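L-talarate/galactarate dehydratase (Salmonella typhimurium, PDB 2PP3) dehydrates L-talarate and galactarate to 5-keto-4-deoxy-D-glucarate with the help of a magnesium ion, and also epimerises L-talarate to galactarate. Local coordinates at residues Y80-G85 and P327-E332; Y165-G170 and E348-L353; D226-W231 and I251-D256. The protein carries 1 engineered substitution. All coordinates share one frame; numbering follows the deposited sequence.

Interaction 1. Residues Y80-G85 and P327-E332; sequences YSKRAG and PHFAME. With LGT (L-glucaric acid), chain G.
K82 and H328 meet at one hydroxyl of the bound L-glucaric acid, O3. H328 NE2 lies 2.7 Å from LGT O3 in a nearly straight hydrogen bond. LGT O3 reaches H328 at the edge of the imidazole. K82 NZ adds a weak bond to LGT O3 and a firmer one of 2.9 Å to LGT O5. The ammonium thus bridges two hydroxyls of the sugar chain. R83 takes the far end of the ligand, where R83 NH1 donates almost straight to carboxylate oxygen LGT O6A at 2.9 Å.

F329 lies behind this first shell. K82 crosses one face of its ring, with CE over the centre at 3.9 Å from the F329 ring centroid, a CH-pi contact. K82 NZ sits further off the ring normal, 4.2 Å from the F329 centroid, and makes a cation-pi contact. The lysine chain is extended beyond CG (chi2 -177°) and reaches across the phenyl ring to the ligand. F329 also turns an edge to the face of Y80. These rings make an edge-to-face pair with centroids 4.7 Å apart and planes at 53°.

H328 is the proton donor/acceptor of the active site. Its ND1 bonds to D301, which is thought to raise the basicity of the histidine. Y80 OH bonds to the same D301 carboxylate oxygen, so the tyrosine is a second-shell partner of the His-Asp pair.

The contact joins the two domains of this enolase-superfamily fold. The segment 80-85 leaves edge strand 74-81 of the N-terminal antiparallel sheet, next to strand 57-69. The segment 327-332 follows barrel strand 324-325 and enters helix 331-339, with A330 at its N-cap.

Interaction 2. Residues Y165-G170 and E348-L353; sequences YNTSGG and EHFEWL. With LGT (L-glucaric acid), chain G.
The chi1 torsions of E348 and T167 bring carboxylate and hydroxyl together. E348 holds CG anti to its backbone N (chi1 173°) and stays extended, which carries the carboxylate to the ligand. T167 has OG1 beside its own N (chi1 -65°), and this turns the hydroxyl to the glutamate. T167 OG1 donates to E348 OE2 at 2.7 Å, on the anti lone pair of that oxygen. E348 OE2 is also only 2.5 Å from LGT O1A, a pair so close that one acid group probably holds a proton. K195 forms a salt bridge with E348 OE2 and is hydrogen-bonded to Y165 OH. The Y165 ring lies against the glutamate, with E348 CA over one face at 4.0 Å from the ring centroid.

N166 and H349 lie on the other side of the sheet. N166 ND2 donates to H349 ND1 at 3.0 Å, somewhat tilted from both planes. The same amide nitrogen donates to S168 OG. N166 OD1 accepts from G169 N, an Asx motif that overlaps the type I turn from T167 to G170. S168 OG comes to E351 OE1, at a modelled distance that is doubtfully short. F350 points a ring edge at LGT O1A, while S168 N lies above one face, toward the rim.

Strands 161-166 and 346-349 run parallel here, joined by H349 N to Y165 O at 2.7 Å and by T167 N to H349 O. Strand 161-166 lies between 346-349 and 367-369. W352 packs on strands 28-40 and 57-69 of the N-terminal domain, and Y12 of the second subunit stacks on H349.

Interaction 3. Residues D226-W231 and I251-D256; sequences DANQQW and IEEPLD. With MG (magnesium ion), chain F; LGT (L-glucaric acid), chain G.
D226 and E252 are magnesium ligands at the ends of two neighbouring parallel strands of the C-terminal barrel. This is the metal site of the enolase superfamily, completed by E278 from a further strand end. D226 OD2 binds the magnesium ion at 2.1 Å and E252 OE2 at 2.3 Å. E252 OE1 forms a salt bridge with K195. The two carboxylates stack with planes 24° apart, and the shared metal holds them together. L-glucaric acid contributes O1B and O2, and a water takes another position. D226 OD1 accepts from the backbone N of N228, an Asx turn. The metal-bound water lies 2.8 Å from D226 OD1, and E253 OE1 is also beside it.

A227 continues the parallel pairing, its N donating to E252 O at 3.0 Å. Its methyl lies over one face of the W231 ring. The N228 side chain leaves the backbone away from the second segment. N228 is a substrate-binding residue and here lies beside the L-glucaric acid. Its side chain also packs on D46 and K48 from the N-terminal domain.

Q229, in the type I' turn from A227 to Q230, donates its N to E253 O at 2.7 Å. Its side chain runs beside that of E253, pointing the same way, and a second water links Q229 NE2 to E253 OE1. The Q229 amide oxygen bonds to A257 N, beyond the second segment.

W231 ends the walk. Its ring edge meets I251 CG2 and P254 CB, with W231 CE3 to P254 CB at 3.7 Å. The ring also packs on helix 233-243. A third water donates to W231 O at 2.6 Å and accepts from D256 N.

How the interactions relate
From the N terminus, segment 80-85 comes first and meets its partner at 327-332. Interaction 1 thus closes a long loop between the N-terminal domain and the loop after barrel strand 324-325. Segment 165-170 opens inside that loop, but its partner 348-353 comes after 332, so interactions 1 and 2 cross. Interaction 2 closes the loop from 165-170 to 348-353 and pairs strand 161-166 with strand 346-349. Interaction 3 closes a short loop between successive barrel strands and is nested inside both. F329 N probably bonds to E348 OE1 between interactions 1 and 2. Interactions 1 and 3 do not touch directly. All three meet the same L-glucaric acid.

Interaction 1. Residues Y80-G85 and P327-E332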
loop_
_atom_site.group_PDB
_atom_site.type_symbol
_atom_site.label_atom_id
_atom_site.label_comp_id
_atom_site.label_asym_id
_atom_site.label_seq_id
_atom_site.Cartn_x
_atom_site.Cartn_y
_atom_site.Cartn_z
ATOM N N TYR B 80 -18.485 -6.981 -11.942
ATOM C CA TYR B 80 -19.339 -7.155 -13.099
ATOM C C TYR B 80 -18.903 -8.367 -13.886
ATOM O O TYR B 80 -17.898 -8.997 -13.572
ATOM C CB TYR B 80 -19.235 -5.929 -14.000
ATOM C CG TYR B 80 -17.935 -5.878 -14.767
ATOM C CD1 TYR B 80 -17.837 -6.419 -16.050
ATOM C CD2 TYR B 80 -16.783 -5.343 -14.190
ATOM C CE1 TYR B 80 -16.619 -6.433 -16.739
ATOM C CE2 TYR B 80 -15.564 -5.350 -14.866
ATOM C CZ TYR B 80 -15.487 -5.897 -16.138
ATOM O OH TYR B 80 -14.280 -5.914 -16.805
ATOM N N SER B 81 -19.670 -8.679 -14.919
ATOM C CA SER B 81 -19.341 -9.790 -15.787
ATOM C C SER B 81 -19.917 -9.531 -17.162
ATOM O O SER B 81 -21.108 -9.275 -17.306
ATOM C CB SER B 81 -19.898 -11.101 -15.230
ATOM O OG SER B 81 -19.466 -12.195 -16.027
ATOM N N LYS B 82 -19.056 -9.548 -18.168
ATOM C CA LYS B 82 -19.497 -9.364 -19.542
ATOM C C LYS B 82 -19.596 -10.789 -20.075
ATOM O O LYS B 82 -18.581 -11.429 -20.345
ATOM C CB LYS B 82 -18.474 -8.553 -20.338
ATOM C CG LYS B 82 -18.424 -7.085 -19.953
ATOM C CD LYS B 82 -17.446 -6.325 -20.828
ATOM C CE LYS B 82 -17.337 -4.865 -20.403
ATOM N NZ LYS B 82 -16.338 -4.126 -21.232
ATOM N N ARG B 83 -20.828 -11.271 -20.186
ATOM C CA ARG B 83 -21.150 -12.624 -20.631
ATOM C C ARG B 83 -21.218 -13.499 -19.384
ATOM O O ARG B 83 -21.226 -12.975 -18.270
ATOM C CB ARG B 83 -20.126 -13.148 -21.654
ATOM C CG ARG B 83 -20.159 -12.352 -22.959
ATOM C CD ARG B 83 -19.305 -12.958 -24.065
ATOM N NE ARG B 83 -19.419 -12.197 -25.311
ATOM C CZ ARG B 83 -18.846 -11.015 -25.537
ATOM N NH1 ARG B 83 -18.099 -10.433 -24.602
ATOM N NH2 ARG B 83 -19.024 -10.404 -26.704
ATOM N N ALA B 84 -21.272 -14.816 -19.554
ATOM C CA ALA B 84 -21.390 -15.721 -18.410
ATOM C C ALA B 84 -20.386 -15.463 -17.281
ATOM O O ALA B 84 -19.224 -15.127 -17.528
ATOM C CB ALA B 84 -21.292 -17.168 -18.878
ATOM N N GLY B 85 -20.855 -15.627 -16.045
ATOM C CA GLY B 85 -20.014 -15.412 -14.879
ATOM C C GLY B 85 -20.719 -14.665 -13.755
ATOM O O GLY B 85 -20.409 -14.863 -12.581
ATOM N N PRO B 327 -6.192 1.415 -16.351
ATOM C CA PRO B 327 -7.228 0.510 -15.847
ATOM C C PRO B 327 -8.300 0.242 -16.900
ATOM O O PRO B 327 -8.588 1.086 -17.752
ATOM C CB PRO B 327 -7.780 1.251 -14.635
ATOM C CG PRO B 327 -6.616 2.098 -14.183
ATOM C CD PRO B 327 -6.065 2.604 -15.489
ATOM N N HIS B 328 -8.894 -0.940 -16.833
ATOM C CA HIS B 328 -9.919 -1.319 -17.788
ATOM C C HIS B 328 -11.333 -1.192 -17.237
ATOM O O HIS B 328 -11.613 -1.645 -16.125
ATOM C CB HIS B 328 -9.665 -2.756 -18.255
ATOM C CG HIS B 328 -10.822 -3.376 -18.972
ATOM N ND1 HIS B 328 -11.812 -4.077 -18.319
ATOM C CD2 HIS B 328 -11.153 -3.391 -20.285
ATOM C CE1 HIS B 328 -12.703 -4.500 -19.198
ATOM N NE2 HIS B 328 -12.328 -4.095 -20.398
ATOM N N PHE B 329 -12.213 -0.560 -18.014
ATOM C CA PHE B 329 -13.621 -0.408 -17.636
ATOM C C PHE B 329 -13.795 0.301 -16.281
ATOM O O PHE B 329 -12.925 1.064 -15.850
ATOM C CB PHE B 329 -14.263 -1.810 -17.598
ATOM C CG PHE B 329 -15.764 -1.816 -17.725
ATOM C CD1 PHE B 329 -16.390 -1.248 -18.828
ATOM C CD2 PHE B 329 -16.552 -2.430 -16.754
ATOM C CE1 PHE B 329 -17.783 -1.290 -18.966
ATOM C CE2 PHE B 329 -17.940 -2.480 -16.881
ATOM C CZ PHE B 329 -18.557 -1.907 -17.991
ATOM N N ALA B 330 -14.933 0.040 -15.639
ATOM C CA ALA B 330 -15.312 0.587 -14.331
ATOM C C ALA B 330 -14.645 1.903 -13.910
ATOM O O ALA B 330 -14.015 1.973 -12.851
ATOM C CB ALA B 330 -15.081 -0.478 -13.255
ATOM N N MET B 331 -14.804 2.947 -14.722
ATOM C CA MET B 331 -14.196 4.233 -14.405
ATOM C C MET B 331 -14.641 4.802 -13.061
ATOM O O MET B 331 -13.917 5.587 -12.449
ATOM C CB MET B 331 -14.469 5.250 -15.520
ATOM C CG MET B 331 -15.925 5.401 -15.901
ATOM S SD MET B 331 -16.149 6.669 -17.171
ATOM C CE MET B 331 -17.538 7.580 -16.473
ATOM N N GLU B 332 -15.820 4.399 -12.598
ATOM C CA GLU B 332 -16.341 4.871 -11.317
ATOM C C GLU B 332 -15.379 4.532 -10.178
ATOM O O GLU B 332 -15.295 5.263 -9.186
ATOM C CB GLU B 332 -17.711 4.247 -11.020
ATOM C CG GLU B 332 -18.861 4.721 -11.915
ATOM C CD GLU B 332 -18.684 4.357 -13.385
ATOM O OE1 GLU B 332 -18.088 3.296 -13.682
ATOM O OE2 GLU B 332 -19.161 5.130 -14.248
HETATM O O1A LGT G . -13.037 -1.600 -23.328
HETATM C C1 LGT G . -12.194 -2.464 -23.610
HETATM O O1B LGT G . -10.978 -2.365 -23.336
HETATM C C2 LGT G . -12.679 -3.756 -24.364
HETATM O O2 LGT G . -11.673 -4.785 -24.344
HETATM C C3 LGT G . -13.977 -4.341 -23.787
HETATM O O3 LGT G . -13.678 -5.030 -22.571
HETATM C C4 LGT G . -14.687 -5.343 -24.736
HETATM O O4 LGT G . -13.839 -6.495 -24.939
HETATM C C5 LGT G . -16.059 -5.845 -24.230
HETATM O O5 LGT G . -16.909 -4.708 -24.011
HETATM C C6 LGT G . -16.737 -6.786 -25.248
HETATM O O6A LGT G . -16.572 -8.022 -25.063
HETATM O O6B LGT G . -17.387 -6.271 -26.194
#

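Interaction 2. Residues Y165-G170 and E348-L353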
loop_
_atom_site.group_PDB
_atom_site.type_symbol
_atom_site.label_atom_id
_atom_site.label_comp_id
_atom_site.label_asym_id
_atom_site.label_seq_id
_atom_site.Cartn_x
_atom_site.Cartn_y
_atom_site.Cartn_z
ATOM N N TYR B 165 -10.102 8.562 -22.333
ATOM C CA TYR B 165 -10.332 8.219 -23.731
ATOM C C TYR B 165 -11.618 7.395 -23.814
ATOM O O TYR B 165 -11.981 6.701 -22.858
ATOM C CB TYR B 165 -9.137 7.428 -24.293
ATOM C CG TYR B 165 -9.047 5.981 -23.838
ATOM C CD1 TYR B 165 -9.722 4.970 -24.525
ATOM C CD2 TYR B 165 -8.300 5.626 -22.713
ATOM C CE1 TYR B 165 -9.657 3.639 -24.106
ATOM C CE2 TYR B 165 -8.227 4.297 -22.280
ATOM C CZ TYR B 165 -8.909 3.311 -22.983
ATOM O OH TYR B 165 -8.851 2.002 -22.569
ATOM N N ASN B 166 -12.313 7.479 -24.944
ATOM C CA ASN B 166 -13.550 6.727 -25.115
ATOM C C ASN B 166 -13.361 5.454 -25.944
ATOM O O ASN B 166 -12.593 5.429 -26.908
ATOM C CB ASN B 166 -14.629 7.602 -25.761
ATOM C CG ASN B 166 -15.870 6.802 -26.148
ATOM O OD1 ASN B 166 -15.902 6.150 -27.195
ATOM N ND2 ASN B 166 -16.886 6.835 -25.293
ATOM N N THR B 167 -14.080 4.402 -25.563
ATOM C CA THR B 167 -14.006 3.114 -26.249
ATOM C C THR B 167 -15.332 2.716 -26.892
ATOM O O THR B 167 -15.354 2.175 -27.997
ATOM C CB THR B 167 -13.605 1.985 -25.263
ATOM O OG1 THR B 167 -12.273 2.216 -24.791
ATOM C CG2 THR B 167 -13.668 0.620 -25.940
ATOM N N SER B 168 -16.431 2.985 -26.191
ATOM C CA SER B 168 -17.765 2.627 -26.653
ATOM C C SER B 168 -18.170 3.142 -28.036
ATOM O O SER B 168 -19.165 2.683 -28.600
ATOM C CB SER B 168 -18.808 3.064 -25.617
ATOM O OG SER B 168 -18.771 4.462 -25.408
ATOM N N GLY B 169 -17.405 4.076 -28.591
ATOM C CA GLY B 169 -17.750 4.600 -29.900
ATOM C C GLY B 169 -16.925 4.055 -31.051
ATOM O O GLY B 169 -17.137 4.436 -32.203
ATOM N N GLY B 170 -15.985 3.161 -30.760
ATOM C CA GLY B 170 -15.159 2.619 -31.823
ATOM C C GLY B 170 -15.160 1.108 -31.966
ATOM O O GLY B 170 -14.135 0.526 -32.320
ATOM N N GLU B 348 -10.358 4.851 -18.957
ATOM C CA GLU B 348 -11.218 4.425 -20.054
ATOM C C GLU B 348 -12.681 4.777 -19.828
ATOM O O GLU B 348 -13.253 4.473 -18.780
ATOM C CB GLU B 348 -11.069 2.914 -20.269
ATOM C CG GLU B 348 -12.045 2.323 -21.276
ATOM C CD GLU B 348 -11.781 0.852 -21.559
ATOM O OE1 GLU B 348 -11.591 0.073 -20.596
ATOM O OE2 GLU B 348 -11.771 0.481 -22.752
ATOM N N HIS B 349 -13.292 5.408 -20.823
ATOM C CA HIS B 349 -14.688 5.806 -20.695
ATOM C C HIS B 349 -15.736 4.996 -21.458
ATOM O O HIS B 349 -15.579 4.673 -22.642
ATOM C CB HIS B 349 -14.846 7.287 -21.060
ATOM C CG HIS B 349 -16.271 7.717 -21.219
ATOM N ND1 HIS B 349 -17.030 7.383 -22.320
ATOM C CD2 HIS B 349 -17.088 8.422 -20.400
ATOM C CE1 HIS B 349 -18.252 7.861 -22.172
ATOM N NE2 HIS B 349 -18.314 8.495 -21.016
ATOM N N PHE B 350 -16.808 4.686 -20.737
ATOM C CA PHE B 350 -17.978 3.980 -21.246
ATOM C C PHE B 350 -19.136 4.743 -20.611
ATOM O O PHE B 350 -18.965 5.350 -19.554
ATOM C CB PHE B 350 -18.035 2.533 -20.746
ATOM C CG PHE B 350 -17.216 1.564 -21.548
ATOM C CD1 PHE B 350 -15.868 1.367 -21.267
ATOM C CD2 PHE B 350 -17.806 0.823 -22.572
ATOM C CE1 PHE B 350 -15.119 0.439 -21.992
ATOM C CE2 PHE B 350 -17.066 -0.105 -23.300
ATOM C CZ PHE B 350 -15.721 -0.297 -23.009
ATOM N N GLU B 351 -20.305 4.722 -21.237
ATOM C CA GLU B 351 -21.464 5.403 -20.667
ATOM C C GLU B 351 -22.374 4.352 -20.030
ATOM O O GLU B 351 -23.230 4.664 -19.208
ATOM C CB GLU B 351 -22.235 6.163 -21.751
ATOM C CG GLU B 351 -22.751 5.290 -22.887
ATOM C CD GLU B 351 -21.767 5.175 -24.033
ATOM O OE1 GLU B 351 -20.576 4.895 -23.781
ATOM O OE2 GLU B 351 -22.188 5.362 -25.192
ATOM N N TRP B 352 -22.151 3.102 -20.414
ATOM C CA TRP B 352 -22.931 1.968 -19.946
ATOM C C TRP B 352 -23.404 2.011 -18.501
ATOM O O TRP B 352 -24.579 1.769 -18.231
ATOM C CB TRP B 352 -22.148 0.676 -20.179
ATOM C CG TRP B 352 -21.811 0.429 -21.621
ATOM C CD1 TRP B 352 -22.172 1.195 -22.695
ATOM C CD2 TRP B 352 -21.037 -0.657 -22.146
ATOM N NE1 TRP B 352 -21.670 0.654 -23.855
ATOM C CE2 TRP B 352 -20.969 -0.483 -23.547
ATOM C CE3 TRP B 352 -20.396 -1.761 -21.570
ATOM C CZ2 TRP B 352 -20.283 -1.371 -24.379
ATOM C CZ3 TRP B 352 -19.714 -2.644 -22.397
ATOM C CH2 TRP B 352 -19.662 -2.443 -23.787
ATOM N N LEU B 353 -22.503 2.311 -17.573
ATOM C CA LEU B 353 -22.866 2.341 -16.161
ATOM C C LEU B 353 -23.448 3.647 -15.623
ATOM O O LEU B 353 -23.887 3.687 -14.474
ATOM C CB LEU B 353 -21.662 1.935 -15.298
ATOM C CG LEU B 353 -21.415 0.432 -15.110
ATOM C CD1 LEU B 353 -21.147 -0.234 -16.450
ATOM C CD2 LEU B 353 -20.241 0.224 -14.170
HETATM O O1A LGT G . -13.037 -1.600 -23.328
HETATM C C1 LGT G . -12.194 -2.464 -23.610
HETATM O O1B LGT G . -10.978 -2.365 -23.336
HETATM C C2 LGT G . -12.679 -3.756 -24.364
HETATM O O2 LGT G . -11.673 -4.785 -24.344
HETATM C C3 LGT G . -13.977 -4.341 -23.787
HETATM O O3 LGT G . -13.678 -5.030 -22.571
HETATM C C4 LGT G . -14.687 -5.343 -24.736
HETATM O O4 LGT G . -13.839 -6.495 -24.939
HETATM C C5 LGT G . -16.059 -5.845 -24.230
HETATM O O5 LGT G . -16.909 -4.708 -24.011
HETATM C C6 LGT G . -16.737 -6.786 -25.248
HETATM O O6A LGT G . -16.572 -8.022 -25.063
HETATM O O6B LGT G . -17.387 -6.271 -26.194
#

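Interaction 3. Residues D226-W231 and I251-D256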
loop_
_atom_site.group_PDB
_atom_site.type_symbol
_atom_site.label_atom_id
_atom_site.label_comp_id
_atom_site.label_asym_id
_atom_site.label_seq_id
_atom_site.Cartn_x
_atom_site.Cartn_y
_atom_site.Cartn_z
ATOM N N ASP B 226 -7.173 -1.694 -30.121
ATOM C CA ASP B 226 -7.365 -2.859 -29.277
ATOM C C ASP B 226 -7.761 -4.059 -30.144
ATOM O O ASP B 226 -8.837 -4.066 -30.740
ATOM C CB ASP B 226 -8.471 -2.532 -28.287
ATOM C CG ASP B 226 -8.721 -3.631 -27.296
ATOM O OD1 ASP B 226 -8.195 -4.755 -27.443
ATOM O OD2 ASP B 226 -9.480 -3.351 -26.361
ATOM N N ALA B 227 -6.890 -5.065 -30.202
ATOM C CA ALA B 227 -7.133 -6.263 -31.010
ATOM C C ALA B 227 -7.842 -7.378 -30.256
ATOM O O ALA B 227 -8.175 -8.413 -30.834
ATOM C CB ALA B 227 -5.816 -6.779 -31.570
ATOM N N ASN B 228 -8.061 -7.176 -28.963
ATOM C CA ASN B 228 -8.734 -8.172 -28.140
ATOM C C ASN B 228 -8.256 -9.616 -28.339
ATOM O O ASN B 228 -9.066 -10.529 -28.529
ATOM C CB ASN B 228 -10.250 -8.086 -28.356
ATOM C CG ASN B 228 -10.877 -6.894 -27.632
ATOM O OD1 ASN B 228 -11.116 -6.938 -26.417
ATOM N ND2 ASN B 228 -11.128 -5.822 -28.371
ATOM N N GLN B 229 -6.939 -9.809 -28.291
ATOM C CA GLN B 229 -6.318 -11.133 -28.411
ATOM C C GLN B 229 -6.498 -11.859 -29.736
ATOM O O GLN B 229 -6.110 -13.024 -29.844
ATOM C CB GLN B 229 -6.852 -12.074 -27.328
ATOM C CG GLN B 229 -6.880 -11.534 -25.915
ATOM C CD GLN B 229 -7.484 -12.541 -24.951
ATOM O OE1 GLN B 229 -6.895 -13.587 -24.675
ATOM N NE2 GLN B 229 -8.671 -12.236 -24.446
ATOM N N GLN B 230 -7.049 -11.194 -30.745
ATOM C CA GLN B 230 -7.307 -11.871 -32.007
ATOM C C GLN B 230 -6.195 -12.066 -33.034
ATOM O O GLN B 230 -6.440 -12.640 -34.094
ATOM C CB GLN B 230 -8.527 -11.243 -32.690
ATOM C CG GLN B 230 -9.845 -11.522 -31.965
ATOM C CD GLN B 230 -9.838 -12.842 -31.193
ATOM O OE1 GLN B 230 -9.471 -12.887 -30.016
ATOM N NE2 GLN B 230 -10.233 -13.922 -31.858
ATOM N N TRP B 231 -4.984 -11.603 -32.752
ATOM C CA TRP B 231 -3.897 -11.820 -33.703
ATOM C C TRP B 231 -2.989 -12.934 -33.216
ATOM O O TRP B 231 -2.970 -13.252 -32.027
ATOM C CB TRP B 231 -3.031 -10.574 -33.874
ATOM C CG TRP B 231 -3.694 -9.449 -34.565
ATOM C CD1 TRP B 231 -4.608 -9.525 -35.575
ATOM C CD2 TRP B 231 -3.439 -8.060 -34.356
ATOM N NE1 TRP B 231 -4.938 -8.266 -36.010
ATOM C CE2 TRP B 231 -4.233 -7.346 -35.280
ATOM C CE3 TRP B 231 -2.611 -7.346 -33.475
ATOM C CZ2 TRP B 231 -4.225 -5.948 -35.353
ATOM C CZ3 TRP B 231 -2.601 -5.958 -33.547
ATOM C CH2 TRP B 231 -3.405 -5.272 -34.482
ATOM N N ILE B 251 -0.914 -0.346 -28.365
ATOM C CA ILE B 251 -1.579 -1.435 -29.088
ATOM C C ILE B 251 -2.022 -2.341 -27.950
ATOM O O ILE B 251 -1.195 -2.884 -27.219
ATOM C CB ILE B 251 -0.618 -2.257 -29.980
ATOM C CG1 ILE B 251 0.050 -1.362 -31.023
ATOM C CG2 ILE B 251 -1.397 -3.382 -30.662
ATOM C CD1 ILE B 251 -0.908 -0.758 -32.001
ATOM N N GLU B 252 -3.324 -2.506 -27.801
ATOM C CA GLU B 252 -3.857 -3.301 -26.714
ATOM C C GLU B 252 -4.148 -4.753 -27.073
ATOM O O GLU B 252 -4.633 -5.053 -28.161
ATOM C CB GLU B 252 -5.124 -2.629 -26.204
ATOM C CG GLU B 252 -5.691 -3.236 -24.953
ATOM C CD GLU B 252 -6.720 -2.336 -24.318
ATOM O OE1 GLU B 252 -6.615 -1.099 -24.488
ATOM O OE2 GLU B 252 -7.616 -2.855 -23.632
ATOM N N GLU B 253 -3.850 -5.647 -26.137
ATOM C CA GLU B 253 -4.090 -7.074 -26.314
ATOM C C GLU B 253 -3.899 -7.586 -27.747
ATOM O O GLU B 253 -4.839 -8.083 -28.371
ATOM C CB GLU B 253 -5.501 -7.423 -25.830
ATOM C CG GLU B 253 -5.689 -7.291 -24.325
ATOM C CD GLU B 253 -6.746 -8.245 -23.773
ATOM O OE1 GLU B 253 -7.960 -7.992 -23.954
ATOM O OE2 GLU B 253 -6.353 -9.261 -23.156
ATOM N N PRO B 254 -2.678 -7.475 -28.287
ATOM C CA PRO B 254 -2.485 -7.966 -29.651
ATOM C C PRO B 254 -2.517 -9.492 -29.725
ATOM O O PRO B 254 -2.827 -10.056 -30.772
ATOM C CB PRO B 254 -1.126 -7.387 -30.032
ATOM C CG PRO B 254 -0.399 -7.361 -28.713
ATOM C CD PRO B 254 -1.454 -6.834 -27.776
ATOM N N LEU B 255 -2.213 -10.148 -28.605
ATOM C CA LEU B 255 -2.177 -11.614 -28.533
ATOM C C LEU B 255 -3.011 -12.174 -27.389
ATOM O O LEU B 255 -3.627 -11.429 -26.629
ATOM C CB LEU B 255 -0.735 -12.082 -28.341
ATOM C CG LEU B 255 0.274 -11.524 -29.344
ATOM C CD1 LEU B 255 1.691 -11.844 -28.898
ATOM C CD2 LEU B 255 -0.014 -12.112 -30.709
ATOM N N ASP B 256 -3.022 -13.498 -27.266
ATOM C CA ASP B 256 -3.750 -14.145 -26.182
ATOM C C ASP B 256 -3.278 -13.505 -24.879
ATOM O O ASP B 256 -2.092 -13.208 -24.724
ATOM C CB ASP B 256 -3.443 -15.639 -26.137
ATOM C CG ASP B 256 -4.116 -16.329 -24.959
ATOM O OD1 ASP B 256 -5.351 -16.481 -24.981
ATOM O OD2 ASP B 256 -3.414 -16.705 -24.001
HETATM MG MG MG F . -9.568 -3.897 -24.310
HETATM O O1A LGT G . -13.037 -1.600 -23.328
HETATM C C1 LGT G . -12.194 -2.464 -23.610
HETATM O O1B LGT G . -10.978 -2.365 -23.336
HETATM C C2 LGT G . -12.679 -3.756 -24.364
HETATM O O2 LGT G . -11.673 -4.785 -24.344
HETATM C C3 LGT G . -13.977 -4.341 -23.787
HETATM O O3 LGT G . -13.678 -5.030 -22.571
HETATM C C4 LGT G . -14.687 -5.343 -24.736
HETATM O O4 LGT G . -13.839 -6.495 -24.939
HETATM C C5 LGT G . -16.059 -5.845 -24.230
HETATM O O5 LGT G . -16.909 -4.708 -24.011
HETATM C C6 LGT G . -16.737 -6.786 -25.248
HETATM O O6A LGT G . -16.572 -8.022 -25.063
HETATM O O6B LGT G . -17.387 -6.271 -26.194
HETATM O O HOH W 1 -8.711 -5.805 -24.946
HETATM O O HOH W 2 -9.984 -9.517 -24.659
HETATM O O HOH W 3 -2.465 -14.807 -29.952
#